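Local coordinates for protein putative fimbriae assembly chaperone (Salmonella typhimurium, PDB 2CO7) that probably acts as a periplasmic chaperone that binds and folds pilus subunits for fimbrial assembly, adding its strands to those of its client, at residues B[10-16]-B[118-124]; B[40-46]-B[64-70]; B[146-150]-B[198-203]. All coordinates share one frame; numbering follows the deposited sequence. Where two conformers were deposited one is given.

Contact 1: residues B[10-16]-B[118-124]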
loop_
_atom_site.group_PDB
_atom_site.type_symbol
_atom_site.label_atom_id
_atom_site.label_comp_id
_atom_site.label_asym_id
_atom_site.label_seq_id
_atom_site.Cartn_x
_atom_site.Cartn_y
_atom_site.Cartn_z
ATOM N N LYS B 10 15.975 -11.934 6.908
ATOM C CA LYS B 10 15.183 -11.039 7.740
ATOM C C LYS B 10 13.735 -11.079 7.292
ATOM O O LYS B 10 13.424 -10.806 6.124
ATOM C CB LYS B 10 15.683 -9.591 7.658
ATOM C CG LYS B 10 14.850 -8.587 8.492
ATOM C CD LYS B 10 14.900 -8.902 9.996
ATOM C CE LYS B 10 13.846 -8.134 10.827
ATOM N NZ LYS B 10 14.364 -7.909 12.246
ATOM N N LEU B 11 12.863 -11.432 8.228
ATOM C CA LEU B 11 11.436 -11.459 7.998
ATOM C C LEU B 11 10.817 -10.366 8.835
ATOM O O LEU B 11 11.247 -10.119 9.973
ATOM C CB LEU B 11 10.809 -12.788 8.426
ATOM C CG LEU B 11 11.362 -14.098 7.864
ATOM C CD1 LEU B 11 10.485 -15.228 8.346
ATOM C CD2 LEU B 11 11.375 -14.033 6.334
ATOM N N PHE B 12 9.801 -9.728 8.285
ATOM C CA PHE B 12 9.120 -8.668 9.033
ATOM C C PHE B 12 7.706 -8.463 8.563
ATOM O O PHE B 12 7.441 -8.477 7.354
ATOM C CB PHE B 12 9.927 -7.360 9.001
ATOM C CG PHE B 12 9.572 -6.412 10.114
ATOM C CD1 PHE B 12 9.777 -6.787 11.437
ATOM C CD2 PHE B 12 9.040 -5.155 9.834
ATOM C CE1 PHE B 12 9.452 -5.936 12.479
ATOM C CE2 PHE B 12 8.694 -4.288 10.886
ATOM C CZ PHE B 12 8.913 -4.700 12.204
ATOM N N SER B 13 6.787 -8.292 9.529
ATOM C CA SER B 13 5.369 -8.149 9.234
ATOM C C SER B 13 4.677 -7.274 10.302
ATOM O O SER B 13 5.182 -7.125 11.403
ATOM C CB SER B 13 4.678 -9.528 9.196
ATOM O OG SER B 13 3.298 -9.358 8.869
ATOM N N VAL B 14 3.544 -6.679 9.951
ATOM C CA VAL B 14 2.656 -6.028 10.931
ATOM C C VAL B 14 1.236 -6.473 10.591
ATOM O O VAL B 14 0.924 -6.679 9.410
ATOM C CB VAL B 14 2.819 -4.465 10.971
ATOM C CG1 VAL B 14 2.291 -3.785 9.674
ATOM C CG2 VAL B 14 2.128 -3.877 12.182
ATOM N N LYS B 15 0.369 -6.647 11.602
ATOM C CA LYS B 15 -0.981 -7.137 11.331
ATOM C C LYS B 15 -1.965 -6.035 11.645
ATOM O O LYS B 15 -1.898 -5.475 12.725
ATOM C CB LYS B 15 -1.270 -8.350 12.243
ATOM C CG LYS B 15 -2.706 -8.921 12.130
ATOM C CD LYS B 15 -2.890 -10.059 13.171
ATOM C CE LYS B 15 -4.318 -10.531 13.280
ATOM N NZ LYS B 15 -4.456 -11.576 14.333
ATOM N N LEU B 16 -2.873 -5.721 10.714
ATOM C CA LEU B 16 -3.959 -4.791 11.002
ATOM C C LEU B 16 -5.253 -5.578 11.018
ATOM O O LEU B 16 -5.401 -6.580 10.294
ATOM C CB LEU B 16 -4.030 -3.681 9.929
ATOM C CG LEU B 16 -3.058 -2.508 10.033
ATOM C CD1 LEU B 16 -1.634 -2.860 10.394
ATOM C CD2 LEU B 16 -3.118 -1.624 8.770
ATOM N N LEU B 118 20.991 -7.331 7.504
ATOM C CA LEU B 118 19.742 -7.044 6.812
ATOM C C LEU B 118 18.673 -6.574 7.785
ATOM O O LEU B 118 18.416 -7.229 8.797
ATOM C CB LEU B 118 19.261 -8.324 6.131
ATOM C CG LEU B 118 19.751 -8.737 4.727
ATOM C CD1 LEU B 118 20.912 -7.957 4.182
ATOM C CD2 LEU B 118 19.982 -10.201 4.655
ATOM N N ASN B 119 18.029 -5.454 7.489
ATOM C CA ASN B 119 16.859 -5.076 8.303
ATOM C C ASN B 119 15.790 -4.409 7.462
ATOM O O ASN B 119 16.025 -4.023 6.311
ATOM C CB ASN B 119 17.249 -4.213 9.521
ATOM C CG ASN B 119 16.426 -4.557 10.807
ATOM O OD1 ASN B 119 16.781 -4.138 11.933
ATOM N ND2 ASN B 119 15.365 -5.343 10.648
ATOM N N LEU B 120 14.603 -4.278 8.050
ATOM C CA LEU B 120 13.462 -3.796 7.308
ATOM C C LEU B 120 12.652 -2.839 8.155
ATOM O O LEU B 120 12.676 -2.916 9.373
ATOM C CB LEU B 120 12.598 -4.988 6.918
ATOM C CG LEU B 120 13.109 -5.989 5.867
ATOM C CD1 LEU B 120 12.215 -7.230 5.856
ATOM C CD2 LEU B 120 13.173 -5.373 4.455
ATOM N N SER B 121 11.929 -1.940 7.512
ATOM C CA SER B 121 10.833 -1.283 8.186
ATOM C C SER B 121 9.662 -1.297 7.212
ATOM O O SER B 121 9.858 -1.328 6.003
ATOM C CB SER B 121 11.204 0.139 8.588
ATOM O OG SER B 121 11.305 0.961 7.457
ATOM N N ILE B 122 8.445 -1.310 7.732
ATOM C CA ILE B 122 7.292 -1.446 6.843
ATOM C C ILE B 122 6.190 -0.461 7.190
ATOM O O ILE B 122 6.107 0.008 8.326
ATOM C CB ILE B 122 6.792 -2.933 6.712
ATOM C CG1 ILE B 122 6.295 -3.474 8.041
ATOM C CG2 ILE B 122 7.957 -3.893 6.249
ATOM C CD1 ILE B 122 5.770 -4.985 7.955
ATOM N N ASN B 123 5.380 -0.134 6.186
ATOM C CA ASN B 123 4.300 0.840 6.338
ATOM C C ASN B 123 3.079 0.250 5.697
ATOM O O ASN B 123 3.081 -0.019 4.485
ATOM C CB ASN B 123 4.649 2.160 5.644
ATOM C CG ASN B 123 5.942 2.726 6.099
ATOM O OD1 ASN B 123 5.969 3.483 7.068
ATOM N ND2 ASN B 123 7.046 2.348 5.435
ATOM N N ALA B 124 2.065 -0.049 6.511
ATOM C CA ALA B 124 0.842 -0.628 6.005
ATOM C C ALA B 124 -0.237 0.428 6.101
ATOM O O ALA B 124 -0.534 0.889 7.200
ATOM C CB ALA B 124 0.443 -1.893 6.855
#

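Contact 2: residues B[40-46]-B[64-70]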
loop_
_atom_site.group_PDB
_atom_site.type_symbol
_atom_site.label_atom_id
_atom_site.label_comp_id
_atom_site.label_asym_id
_atom_site.label_seq_id
_atom_site.Cartn_x
_atom_site.Cartn_y
_atom_site.Cartn_z
ATOM N N TYR B 40 9.609 -10.363 19.342
ATOM C CA TYR B 40 10.443 -9.327 19.939
ATOM C C TYR B 40 9.699 -7.992 19.787
ATOM O O TYR B 40 8.779 -7.898 18.988
ATOM C CB TYR B 40 11.821 -9.273 19.251
ATOM C CG TYR B 40 11.810 -9.130 17.734
ATOM C CD1 TYR B 40 11.633 -7.889 17.131
ATOM C CD2 TYR B 40 12.054 -10.241 16.905
ATOM C CE1 TYR B 40 11.644 -7.754 15.722
ATOM C CE2 TYR B 40 12.070 -10.115 15.511
ATOM C CZ TYR B 40 11.895 -8.866 14.938
ATOM O OH TYR B 40 11.943 -8.741 13.570
ATOM N N PRO B 41 10.089 -6.959 20.560
ATOM C CA PRO B 41 9.339 -5.692 20.549
ATOM C C PRO B 41 9.581 -4.875 19.266
ATOM O O PRO B 41 10.678 -4.932 18.686
ATOM C CB PRO B 41 9.900 -4.923 21.774
ATOM C CG PRO B 41 10.817 -5.862 22.466
ATOM C CD PRO B 41 11.249 -6.896 21.471
ATOM N N ILE B 42 8.553 -4.162 18.836
ATOM C CA ILE B 42 8.642 -3.230 17.719
ATOM C C ILE B 42 8.112 -1.856 18.099
ATOM O O ILE B 42 7.315 -1.726 19.010
ATOM C CB ILE B 42 7.894 -3.736 16.472
ATOM C CG1 ILE B 42 6.392 -3.788 16.705
ATOM C CG2 ILE B 42 8.464 -5.068 16.026
ATOM C CD1 ILE B 42 5.533 -4.106 15.432
ATOM N N LEU B 43 8.570 -0.841 17.385
ATOM C CA LEU B 43 8.064 0.510 17.568
ATOM C C LEU B 43 7.045 0.781 16.460
ATOM O O LEU B 43 7.212 0.353 15.313
ATOM C CB LEU B 43 9.198 1.541 17.528
ATOM C CG LEU B 43 10.286 1.510 18.596
ATOM C CD1 LEU B 43 11.320 2.667 18.436
ATOM C CD2 LEU B 43 9.630 1.578 19.981
ATOM N N VAL B 44 5.980 1.481 16.810
ATOM C CA VAL B 44 4.911 1.736 15.855
ATOM C C VAL B 44 4.544 3.222 15.847
ATOM O O VAL B 44 4.511 3.854 16.897
ATOM C CB VAL B 44 3.667 0.867 16.128
ATOM C CG1 VAL B 44 2.632 1.032 15.010
ATOM C CG2 VAL B 44 4.033 -0.601 16.195
ATOM N N GLN B 45 4.301 3.754 14.654
ATOM C CA GLN B 45 3.804 5.096 14.478
ATOM C C GLN B 45 2.552 5.010 13.618
ATOM O O GLN B 45 2.535 4.332 12.585
ATOM C CB GLN B 45 4.864 5.950 13.801
ATOM C CG GLN B 45 4.424 7.359 13.453
ATOM C CD GLN B 45 5.148 7.868 12.239
ATOM O OE1 GLN B 45 6.352 8.132 12.275
ATOM N NE2 GLN B 45 4.427 7.979 11.144
ATOM N N SER B 46 1.494 5.682 14.046
ATOM C CA SER B 46 0.307 5.759 13.218
ATOM C C SER B 46 0.053 7.196 12.834
ATOM O O SER B 46 0.248 8.142 13.651
ATOM C CB SER B 46 -0.906 5.181 13.928
ATOM O OG SER B 46 -0.596 3.972 14.577
ATOM N N PRO B 64 -0.419 7.883 18.756
ATOM C CA PRO B 64 0.342 8.081 17.506
ATOM C C PRO B 64 1.699 7.370 17.501
ATOM O O PRO B 64 2.190 7.021 16.423
ATOM C CB PRO B 64 0.567 9.588 17.450
ATOM C CG PRO B 64 0.436 10.038 18.848
ATOM C CD PRO B 64 -0.449 9.104 19.576
ATOM N N LEU B 65 2.231 7.115 18.699
ATOM C CA LEU B 65 3.543 6.530 18.889
ATOM C C LEU B 65 3.465 5.501 20.031
ATOM O O LEU B 65 3.066 5.847 21.153
ATOM C CB LEU B 65 4.502 7.649 19.268
ATOM C CG LEU B 65 5.763 7.811 18.447
ATOM C CD1 LEU B 65 6.549 6.548 18.483
ATOM C CD2 LEU B 65 5.337 8.132 17.012
ATOM N N PHE B 66 3.824 4.248 19.765
ATOM C CA PHE B 66 3.762 3.236 20.837
ATOM C C PHE B 66 4.727 2.092 20.554
ATOM O O PHE B 66 5.265 1.983 19.452
ATOM C CB PHE B 66 2.319 2.702 20.995
ATOM C CG PHE B 66 1.703 2.151 19.709
ATOM C CD1 PHE B 66 1.542 0.777 19.547
ATOM C CD2 PHE B 66 1.221 3.003 18.703
ATOM C CE1 PHE B 66 0.953 0.236 18.410
ATOM C CE2 PHE B 66 0.622 2.479 17.534
ATOM C CZ PHE B 66 0.476 1.088 17.397
ATOM N N ARG B 67 4.945 1.257 21.557
ATOM C CA ARG B 67 5.817 0.116 21.430
ATOM C C ARG B 67 4.910 -1.088 21.612
ATOM O O ARG B 67 4.076 -1.112 22.524
ATOM C CB ARG B 67 6.893 0.187 22.515
ATOM C CG ARG B 67 8.028 -0.825 22.411
ATOM C CD ARG B 67 9.117 -0.316 23.361
ATOM N NE ARG B 67 10.322 -1.140 23.418
ATOM C CZ ARG B 67 10.516 -2.133 24.280
ATOM N NH1 ARG B 67 9.558 -2.478 25.127
ATOM N NH2 ARG B 67 11.658 -2.804 24.270
ATOM N N LEU B 68 5.077 -2.089 20.759
ATOM C CA LEU B 68 4.422 -3.390 20.955
ATOM C C LEU B 68 5.408 -4.444 21.416
ATOM O O LEU B 68 6.464 -4.598 20.818
ATOM C CB LEU B 68 3.733 -3.839 19.677
ATOM C CG LEU B 68 2.492 -3.025 19.287
ATOM C CD1 LEU B 68 2.007 -3.580 17.952
ATOM C CD2 LEU B 68 1.408 -3.080 20.369
ATOM N N GLU B 69 5.074 -5.157 22.503
ATOM C CA GLU B 69 5.866 -6.303 22.918
ATOM C C GLU B 69 5.679 -7.425 21.896
ATOM O O GLU B 69 4.770 -7.358 21.048
ATOM C CB GLU B 69 5.444 -6.795 24.317
ATOM C CG GLU B 69 5.614 -5.769 25.446
ATOM C CD GLU B 69 7.060 -5.282 25.600
ATOM O OE1 GLU B 69 7.745 -5.740 26.523
ATOM O OE2 GLU B 69 7.517 -4.437 24.791
ATOM N N ALA B 70 6.526 -8.450 22.012
ATOM C CA ALA B 70 6.432 -9.681 21.216
ATOM C C ALA B 70 4.960 -10.094 21.213
ATOM O O ALA B 70 4.367 -10.252 22.287
ATOM C CB ALA B 70 7.307 -10.812 21.849
#

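Contact 3: residues B[146-150]-B[198-203]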
loop_
_atom_site.group_PDB
_atom_site.type_symbol
_atom_site.label_atom_id
_atom_site.label_comp_id
_atom_site.label_asym_id
_atom_site.label_seq_id
_atom_site.Cartn_x
_atom_site.Cartn_y
_atom_site.Cartn_z
ATOM N N LEU B 146 -23.244 2.110 -11.756
ATOM C CA LEU B 146 -22.033 2.433 -12.502
ATOM C C LEU B 146 -22.362 2.363 -13.977
ATOM O O LEU B 146 -23.110 1.490 -14.381
ATOM C CB LEU B 146 -20.903 1.458 -12.167
ATOM C CG LEU B 146 -20.446 1.502 -10.704
ATOM C CD1 LEU B 146 -19.111 0.804 -10.524
ATOM C CD2 LEU B 146 -20.350 2.936 -10.215
ATOM N N ARG B 147 -21.847 3.309 -14.756
ATOM C CA ARG B 147 -22.077 3.337 -16.213
ATOM C C ARG B 147 -20.739 3.067 -16.898
ATOM O O ARG B 147 -19.730 3.644 -16.516
ATOM C CB ARG B 147 -22.644 4.698 -16.639
ATOM C CG ARG B 147 -23.034 4.735 -18.111
ATOM C CD ARG B 147 -23.960 5.878 -18.468
ATOM N NE ARG B 147 -23.180 6.960 -19.048
ATOM C CZ ARG B 147 -23.171 7.321 -20.325
ATOM N NH1 ARG B 147 -23.945 6.730 -21.235
ATOM N NH2 ARG B 147 -22.388 8.327 -20.686
ATOM N N TRP B 148 -20.735 2.198 -17.902
ATOM C CA TRP B 148 -19.516 1.806 -18.589
ATOM C C TRP B 148 -19.609 2.204 -20.041
ATOM O O TRP B 148 -20.679 2.119 -20.681
ATOM C CB TRP B 148 -19.248 0.290 -18.429
ATOM C CG TRP B 148 -19.143 -0.183 -16.968
ATOM C CD1 TRP B 148 -20.179 -0.404 -16.094
ATOM C CD2 TRP B 148 -17.939 -0.498 -16.245
ATOM N NE1 TRP B 148 -19.691 -0.828 -14.878
ATOM C CE2 TRP B 148 -18.322 -0.896 -14.942
ATOM C CE3 TRP B 148 -16.570 -0.492 -16.579
ATOM C CZ2 TRP B 148 -17.390 -1.297 -13.971
ATOM C CZ3 TRP B 148 -15.646 -0.886 -15.614
ATOM C CH2 TRP B 148 -16.061 -1.263 -14.318
ATOM N N VAL B 149 -18.492 2.672 -20.575
ATOM C CA VAL B 149 -18.424 3.071 -21.965
ATOM C C VAL B 149 -17.145 2.438 -22.490
ATOM O O VAL B 149 -16.107 2.509 -21.833
ATOM C CB VAL B 149 -18.393 4.616 -22.107
ATOM C CG1 VAL B 149 -18.426 5.033 -23.570
ATOM C CG2 VAL B 149 -19.554 5.244 -21.361
ATOM N N GLU B 150 -17.232 1.788 -23.645
ATOM C CA GLU B 150 -16.051 1.215 -24.303
ATOM C C GLU B 150 -15.870 1.888 -25.652
ATOM O O GLU B 150 -16.780 1.862 -26.468
ATOM C CB GLU B 150 -16.199 -0.303 -24.504
ATOM C CG GLU B 150 -16.542 -1.071 -23.218
ATOM C CD GLU B 150 -16.750 -2.567 -23.441
ATOM O OE1 GLU B 150 -17.042 -3.274 -22.464
ATOM O OE2 GLU B 150 -16.622 -3.033 -24.583
ATOM N N HIS B 198 -13.452 -6.695 -25.148
ATOM C CA HIS B 198 -14.774 -6.188 -25.504
ATOM C C HIS B 198 -15.912 -7.084 -25.011
ATOM O O HIS B 198 -15.726 -8.284 -24.800
ATOM C CB HIS B 198 -14.883 -5.997 -27.014
ATOM C CG HIS B 198 -15.709 -4.814 -27.412
ATOM N ND1 HIS B 198 -16.940 -4.934 -28.021
ATOM C CD2 HIS B 198 -15.478 -3.484 -27.288
ATOM C CE1 HIS B 198 -17.429 -3.729 -28.264
ATOM N NE2 HIS B 198 -16.562 -2.832 -27.824
ATOM N N GLY B 199 -17.084 -6.481 -24.803
ATOM C CA GLY B 199 -18.277 -7.225 -24.412
ATOM C C GLY B 199 -18.815 -6.841 -23.043
ATOM O O GLY B 199 -18.552 -5.738 -22.534
ATOM N N ASP B 200 -19.569 -7.748 -22.435
ATOM C CA ASP B 200 -20.237 -7.419 -21.171
ATOM C C ASP B 200 -19.251 -7.288 -20.011
ATOM O O ASP B 200 -18.239 -7.981 -19.949
ATOM C CB ASP B 200 -21.374 -8.405 -20.887
ATOM C CG ASP B 200 -22.466 -8.379 -21.979
ATOM O OD1 ASP B 200 -22.622 -7.360 -22.692
ATOM O OD2 ASP B 200 -23.161 -9.397 -22.148
ATOM N N ILE B 201 -19.529 -6.354 -19.110
ATOM C CA ILE B 201 -18.651 -6.124 -17.995
ATOM C C ILE B 201 -19.251 -6.799 -16.789
ATOM O O ILE B 201 -20.471 -6.784 -16.603
ATOM C CB ILE B 201 -18.477 -4.621 -17.741
ATOM C CG1 ILE B 201 -17.990 -3.954 -19.025
ATOM C CG2 ILE B 201 -17.486 -4.357 -16.593
ATOM C CD1 ILE B 201 -18.688 -2.657 -19.313
ATOM N N GLU B 202 -18.388 -7.405 -15.981
ATOM C CA GLU B 202 -18.784 -7.952 -14.691
ATOM C C GLU B 202 -17.824 -7.415 -13.643
ATOM O O GLU B 202 -16.628 -7.302 -13.901
ATOM C CB GLU B 202 -18.772 -9.488 -14.700
ATOM C CG GLU B 202 -19.088 -10.108 -13.324
ATOM C CD GLU B 202 -19.070 -11.638 -13.299
ATOM O OE1 GLU B 202 -19.337 -12.256 -14.350
ATOM O OE2 GLU B 202 -18.786 -12.226 -12.221
ATOM N N TRP B 203 -18.349 -7.077 -12.469
ATOM C CA TRP B 203 -17.517 -6.569 -11.396
ATOM C C TRP B 203 -18.111 -6.873 -10.048
ATOM O O TRP B 203 -19.285 -7.245 -9.945
ATOM C CB TRP B 203 -17.291 -5.047 -11.529
ATOM C CG TRP B 203 -18.534 -4.191 -11.343
ATOM C CD1 TRP B 203 -18.883 -3.484 -10.227
ATOM C CD2 TRP B 203 -19.562 -3.945 -12.316
ATOM N NE1 TRP B 203 -20.080 -2.820 -10.447
ATOM C CE2 TRP B 203 -20.507 -3.072 -11.721
ATOM C CE3 TRP B 203 -19.767 -4.361 -13.639
ATOM C CZ2 TRP B 203 -21.660 -2.629 -12.404
ATOM C CZ3 TRP B 203 -20.899 -3.932 -14.311
ATOM C CH2 TRP B 203 -21.836 -3.065 -13.682
#

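Contact 1: residues B[10-16]-B[118-124]
Ile122 and Phe12 meet because of their torsions. In Ile122, CG1 stands between the backbone N and the carbonyl carbon (chi1 63°), and the fully extended outer chain carries CD1 up to the strand of Phe12. In Phe12, chi1 is -159°, which sets CG across from the backbone N and brings the ring down beside the isoleucine. CD2 of Phe12 lies 3.7 Å from CG1 of Ile122. The two side chains meet at a slant, with CG2 of Ile122 at the ring edge and in its plane. Beyond the ring, CD1 of Ile122 presses on the backbone, 3.4 Å from CA of Ser13. That is tighter than usual van der Waals contact.

Smaller groups continue the seam. CG1 of Val14 rests 3.9 Å from CB of Ala124, and Val14 slides past Ile122 in the opposite direction. CD2 of Leu16 lies 4.1 Å from CB of Ala124. At the other end, CD1 of Leu120 is 3.9 Å from CB of Phe12. The aliphatic part of Lys10 starts beside Leu118, with CB 3.8 Å from Leu118 O. Its chain bends at chi2, and its NZ is hydrogen-bonded to Tyr40 OH.

Strands 10-13 and 118-124 run nearly parallel, at 11°, with axes 6.9 Å apart. No clear hydrogen bond joins them, so their contact is made chiefly by apolar side chains. Both strands instead take part in antiparallel beta pairing with the chain of another protein, and Leu120 packs on an apolar side chain there. This is consistent with donor-strand complementation, as in PapD-like chaperones. The chemistry implies two roles: apolar side chains join the two strands, while backbone pairing and several side chains, among them Ser13 OG and Ser121 OG, hold the bound partner.

Contact 2: residues B[40-46]-B[64-70]
Ile42 and Leu68 form a hydrogen-bonded antiparallel pair: Ile42 N to Leu68 O and Leu68 N to Ile42 O are both 2.9 Å. Val44 and Phe66 form the next: Val44 N to Phe66 O is 2.8 Å and Phe66 N to Val44 O 3.0 Å. Ser46 N adds a bond of 2.8 Å to Pro64 O. Leu43 with Arg67 and Gln45 with Leu65 are the non-hydrogen-bonded pairs between.

Apolar packing covers the face that carries Ile42, Val44, Phe66 and Leu68. CG of Phe66 stands between its backbone N and carbonyl carbon (chi1 55°), which brings the ring across to Val44. There CB of Val44 makes a CH-pi contact over one ring face, 3.6 Å from the centroid. CG2 of Val44 also meets CD1 of Leu68 at 4.0 Å.

The face of Leu43, Gln45, Leu65 and Arg67 is mixed, with Leu43 CD2 on the aliphatic part of Arg67. CB of Pro41 sits over the centre of the Arg67 guanidinium, whose NH1 makes a salt bridge of 2.8 Å to Glu69 OE2.

The contact is part of the hairpin of strands 42-50 and 59-68. Strand 91-100 flanks its first strand and strand 73-80 its second, while Phe12 of strand 10-16 packs on Ile42.

Contact 3: residues B[146-150]-B[198-203]
Trp148 meets both Ile201 and Trp203, which lie on the same side of its indole plane, and its side chain carries much of the contact. From CB, CG turns opposite the carbonyl carbon (chi1 -58°), which aims the indole across at the other segment. CD1 reaches CH2 of Trp203 at 4.0 Å. NE1 comes closer, 3.3 Å from Trp203 CH2, and lies over one face of that ring, offset toward its rim. CE2 meets CG2 of Ile201 at 3.9 Å. That methyl sits over the six-membered ring of Trp148 in a CH-pi contact, 3.7 Å from the centroid and almost on the ring normal. CZ2 turns back to Trp203, 3.8 Å from its CD2. The outer atoms CZ3 and CH2 stay under the Ile201 methyl. The two indoles slide past each other obliquely, with planes at 47°. Leu146 adds CD1 beside NE1 of Trp203.

Glu150 makes the polar end. Its OE2 stands over one face of the His198 ring, 3.0 Å from CD2 of that residue. OE2 also accepts a weak bond of 3.5 Å from Gly199 N. OE1 lies close to Gly199 O, another acceptor. This nearness may raise the pKa of the carboxyl group and so favour its protonated form.

The contact joins two sheets of the C-terminal immunoglobulin-like domain. Strand 147-151 is paired with strand 154-159, from which Leu155 and Val157 also pack on Trp148. Strand 201-205 is paired with strands 170-172 and 216-218. Tyr218 and Phe216 of the latter extend the aromatic cluster, meeting Trp148 and Trp203 respectively.

Overall arrangement
Contacts 1 and 2 lie in the N-terminal domain, reach the same sheet and touch each other. Contact 1 is largely buried, partly by the chain of another protein; contact 2 is only partly buried, and no other protein chain of the assembly touches it. Their chemistry differs accordingly: contact 1 depends on side chains, contact 2 on a backbone ladder. Contact 3 belongs to the other domain, with its centre about 38 Å from that of contact 1 and 45 Å from that of contact 2. Its aromatic core joins separate sheets, and its acidic end lies nearer the surface.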